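Local coordinates for hypothetical protein (Streptococcus pneumoniae, PDB 2HIY) that is of unknown function, a conserved bacterial protein of the DUF1697 family, at residues W140-E145 with T151-Y156. Numbering follows the deposited sequence.
Sequences WGKFSE and TAYHKY
Lys-142, the last residue of strand 137-142, arches over the ring of Tyr-153 in the short helix 152-156. Its CB points at the helix, and CG meets the methyl CG2 of Thr-151 at 3.9 Å. The chain then bends at chi2 (70°) and again at chi3, which folds it across the face of the tyrosine ring: CD lies 3.7 Å from Tyr-153 CB, and CE makes a CH-pi contact with the ring. At the tip, NZ sits 3.3 Å from the centroid of the Tyr-153 ring, only 5° off its normal, a nearly vertical cation-pi contact. The same ammonium donates to Trp-140 O at 2.9 Å, approaching from above the carbonyl plane, and forms a salt bridge with Asp-104 of the adjacent strand 102-108. Tyr-153 also turns an edge to Trp-140: CD1 stands 3.5 Å from Trp-140 CD2 over the indole face, the planes at 74° in a T-shaped pair, while Tyr-153 CB packs on the five-membered ring. Glu-129 of strand 129-133 accepts from Trp-140 NE1 and from the backbone N of Ala-152 and Tyr-153, tying sheet to helix start. There Thr-151 is the N-cap, its OG1 accepting from His-154 N and also hydrogen-bonding the backbone O of Tyr-148. The buried lysine charge is thus met by a carboxylate, a carbonyl and a pi face, which probably favours its protonated form.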
ATOM      1  N   TRP D 140       9.953 -20.137 -16.741  1.00 11.40           N
ATOM      2  CA  TRP D 140      10.886 -19.009 -16.599  1.00 10.57           C
ATOM      3  C   TRP D 140      11.364 -18.935 -15.179  1.00 11.38           C
ATOM      4  O   TRP D 140      10.585 -18.669 -14.232  1.00 12.17           O
ATOM      5  CB  TRP D 140      10.193 -17.729 -17.038  1.00 11.71           C
ATOM      6  CG  TRP D 140      11.059 -16.576 -17.386  1.00 11.60           C
ATOM      7  CD1 TRP D 140      12.306 -16.235 -16.900  1.00 11.92           C
ATOM      8  CD2 TRP D 140      10.722 -15.569 -18.338  1.00 11.11           C
ATOM      9  NE1 TRP D 140      12.769 -15.068 -17.497  1.00 11.08           N
ATOM     10  CE2 TRP D 140      11.805 -14.645 -18.389  1.00 11.58           C
ATOM     11  CE3 TRP D 140       9.605 -15.349 -19.165  1.00 12.01           C
ATOM     12  CZ2 TRP D 140      11.792 -13.518 -19.237  1.00 11.58           C
ATOM     13  CZ3 TRP D 140       9.592 -14.232 -20.006  1.00 13.02           C
ATOM     14  CH2 TRP D 140      10.687 -13.338 -20.032  1.00 11.97           C
ATOM     15  N   GLY D 141      12.652 -19.231 -14.987  1.00 10.50           N
ATOM     16  CA  GLY D 141      13.256 -19.310 -13.656  1.00 10.55           C
ATOM     17  C   GLY D 141      14.177 -18.126 -13.469  1.00 10.89           C
ATOM     18  O   GLY D 141      14.874 -17.712 -14.397  1.00 11.50           O
ATOM     19  N   LYS D 142      14.153 -17.580 -12.261  1.00 11.56           N
ATOM     20  CA  LYS D 142      15.066 -16.512 -11.889  1.00 11.62           C
ATOM     21  C   LYS D 142      15.900 -17.019 -10.708  1.00 11.31           C
ATOM     22  O   LYS D 142      15.364 -17.477  -9.697  1.00 11.88           O
ATOM     23  CB  LYS D 142      14.265 -15.242 -11.508  1.00 12.62           C
ATOM     24  CG  LYS D 142      13.623 -14.471 -12.692  1.00 12.50           C
ATOM     25  CD  LYS D 142      12.452 -15.153 -13.385  1.00 12.90           C
ATOM     26  CE  LYS D 142      11.306 -15.468 -12.469  1.00 13.72           C
ATOM     27  NZ  LYS D 142      10.118 -15.932 -13.272  1.00 16.26           N
ATOM     28  N   PHE D 143      17.222 -16.942 -10.823  1.00 10.91           N
ATOM     29  CA  PHE D 143      18.075 -17.683  -9.890  1.00 10.88           C
ATOM     30  C   PHE D 143      18.137 -17.116  -8.514  1.00 11.82           C
ATOM     31  O   PHE D 143      18.236 -17.894  -7.550  1.00 13.75           O
ATOM     32  CB  PHE D 143      19.476 -17.850 -10.456  1.00 12.04           C
ATOM     33  CG  PHE D 143      19.524 -18.764 -11.632  1.00 11.65           C
ATOM     34  CD1 PHE D 143      19.417 -20.132 -11.443  1.00 13.50           C
ATOM     35  CD2 PHE D 143      19.668 -18.284 -12.920  1.00 12.27           C
ATOM     36  CE1 PHE D 143      19.440 -21.008 -12.535  1.00 14.36           C
ATOM     37  CE2 PHE D 143      19.696 -19.153 -14.040  1.00 13.25           C
ATOM     38  CZ  PHE D 143      19.572 -20.519 -13.823  1.00 12.97           C
ATOM     39  N   SER D 144      18.074 -15.792  -8.375  1.00 11.79           N
ATOM     40  CA  SER D 144      18.389 -15.210  -7.060  1.00 13.04           C
ATOM     41  C   SER D 144      17.594 -13.971  -6.747  1.00 12.87           C
ATOM     42  O   SER D 144      17.397 -13.107  -7.602  1.00 12.80           O
ATOM     43  CB  SER D 144      19.879 -14.866  -7.030  1.00 13.73           C
ATOM     44  OG  SER D 144      20.203 -14.207  -5.809  1.00 16.84           O
ATOM     45  N   GLU D 145      17.198 -13.828  -5.485  1.00 12.90           N
ATOM     46  CA  GLU D 145      16.578 -12.584  -5.065  1.00 13.16           C
ATOM     47  C   GLU D 145      17.510 -11.387  -5.228  1.00 13.87           C
ATOM     48  O   GLU D 145      17.036 -10.282  -5.528  1.00 15.53           O
ATOM     49  CB  GLU D 145      16.117 -12.677  -3.597  1.00 13.55           C
ATOM     50  CG  GLU D 145      14.967 -13.694  -3.366  1.00 14.79           C
ATOM     51  CD  GLU D 145      13.613 -13.278  -3.936  1.00 18.39           C
ATOM     52  OE1 GLU D 145      13.412 -12.085  -4.229  1.00 20.23           O
ATOM     53  OE2 GLU D 145      12.732 -14.151  -4.098  1.00 18.68           O
ATOM     54  N   THR D 151      16.608  -8.798 -13.853  1.00 12.00           N
ATOM     55  CA  THR D 151      16.201  -9.767 -14.850  1.00 11.80           C
ATOM     56  C   THR D 151      15.273  -9.155 -15.916  1.00 13.09           C
ATOM     57  O   THR D 151      14.553  -8.169 -15.657  1.00 13.68           O
ATOM     58  CB  THR D 151      15.466 -10.993 -14.226  1.00 11.36           C
ATOM     59  OG1 THR D 151      14.259 -10.586 -13.559  1.00 12.57           O
ATOM     60  CG2 THR D 151      16.388 -11.768 -13.279  1.00 11.84           C
ATOM     61  N   ALA D 152      15.274  -9.756 -17.101  1.00 12.13           N
ATOM     62  CA  ALA D 152      14.319  -9.365 -18.135  1.00 12.49           C
ATOM     63  C   ALA D 152      12.902  -9.642 -17.675  1.00 12.98           C
ATOM     64  O   ALA D 152      11.979  -8.885 -18.016  1.00 13.48           O
ATOM     65  CB  ALA D 152      14.618 -10.132 -19.406  1.00 13.61           C
ATOM     66  N   TYR D 153      12.685 -10.730 -16.944  1.00 12.42           N
ATOM     67  CA  TYR D 153      11.357 -11.021 -16.414  1.00 12.51           C
ATOM     68  C   TYR D 153      10.811  -9.821 -15.641  1.00 13.25           C
ATOM     69  O   TYR D 153       9.670  -9.364 -15.892  1.00 14.38           O
ATOM     70  CB  TYR D 153      11.426 -12.257 -15.507  1.00 12.41           C
ATOM     71  CG  TYR D 153      10.083 -12.732 -15.027  1.00 12.46           C
ATOM     72  CD1 TYR D 153       9.347 -13.615 -15.804  1.00 16.23           C
ATOM     73  CD2 TYR D 153       9.553 -12.327 -13.798  1.00 13.43           C
ATOM     74  CE1 TYR D 153       8.074 -14.055 -15.407  1.00 16.99           C
ATOM     75  CE2 TYR D 153       8.273 -12.753 -13.385  1.00 14.36           C
ATOM     76  CZ  TYR D 153       7.566 -13.628 -14.185  1.00 15.54           C
ATOM     77  OH  TYR D 153       6.325 -14.048 -13.739  1.00 17.46           O
ATOM     78  N   HIS D 154      11.603  -9.312 -14.717  1.00 12.32           N
ATOM     79  CA  HIS D 154      11.176  -8.169 -13.931  1.00 12.74           C
ATOM     80  C   HIS D 154      11.103  -6.884 -14.733  1.00 12.91           C
ATOM     81  O   HIS D 154      10.109  -6.127 -14.615  1.00 13.31           O
ATOM     82  CB  HIS D 154      12.126  -7.973 -12.760  1.00 12.78           C
ATOM     83  CG  HIS D 154      11.829  -6.743 -11.982  1.00 13.15           C
ATOM     84  ND1 HIS D 154      10.665  -6.616 -11.245  1.00 14.57           N
ATOM     85  CD2 HIS D 154      12.503  -5.579 -11.861  1.00 14.11           C
ATOM     86  CE1 HIS D 154      10.652  -5.411 -10.694  1.00 15.20           C
ATOM     87  NE2 HIS D 154      11.756  -4.769 -11.036  1.00 14.76           N
ATOM     88  N   LYS D 155      12.173  -6.590 -15.488  1.00 13.28           N
ATOM     89  CA  LYS D 155      12.284  -5.273 -16.121  1.00 14.20           C
ATOM     90  C   LYS D 155      11.376  -5.079 -17.289  1.00 13.49           C
ATOM     91  O   LYS D 155      11.008  -3.917 -17.558  1.00 14.16           O
ATOM     92  CB  LYS D 155      13.704  -5.026 -16.591  1.00 15.30           C
ATOM     93  CG  LYS D 155      14.655  -4.864 -15.407  1.00 18.52           C
ATOM     94  CD  LYS D 155      16.093  -4.747 -15.874  1.00 20.45           C
ATOM     95  CE  LYS D 155      16.298  -3.512 -16.722  1.00 24.71           C
ATOM     96  NZ  LYS D 155      17.743  -3.390 -17.086  1.00 28.37           N
ATOM     97  N   TYR D 156      11.040  -6.151 -18.019  1.00 13.91           N
ATOM     98  CA  TYR D 156      10.418  -5.970 -19.318  1.00 14.43           C
ATOM     99  C   TYR D 156       9.059  -6.556 -19.521  1.00 14.47           C
ATOM    100  O   TYR D 156       8.415  -6.177 -20.485  1.00 14.72           O
ATOM    101  CB  TYR D 156      11.319  -6.472 -20.469  1.00 15.89           C
ATOM    102  CG  TYR D 156      12.731  -5.953 -20.442  1.00 17.62           C
ATOM    103  CD1 TYR D 156      13.004  -4.595 -20.275  1.00 20.02           C
ATOM    104  CD2 TYR D 156      13.801  -6.831 -20.562  1.00 19.16           C
ATOM    105  CE1 TYR D 156      14.331  -4.121 -20.243  1.00 21.81           C
ATOM    106  CE2 TYR D 156      15.116  -6.369 -20.534  1.00 20.58           C
ATOM    107  CZ  TYR D 156      15.364  -5.021 -20.363  1.00 20.75           C
ATOM    108  OH  TYR D 156      16.666  -4.560 -20.325  1.00 24.18           O
TER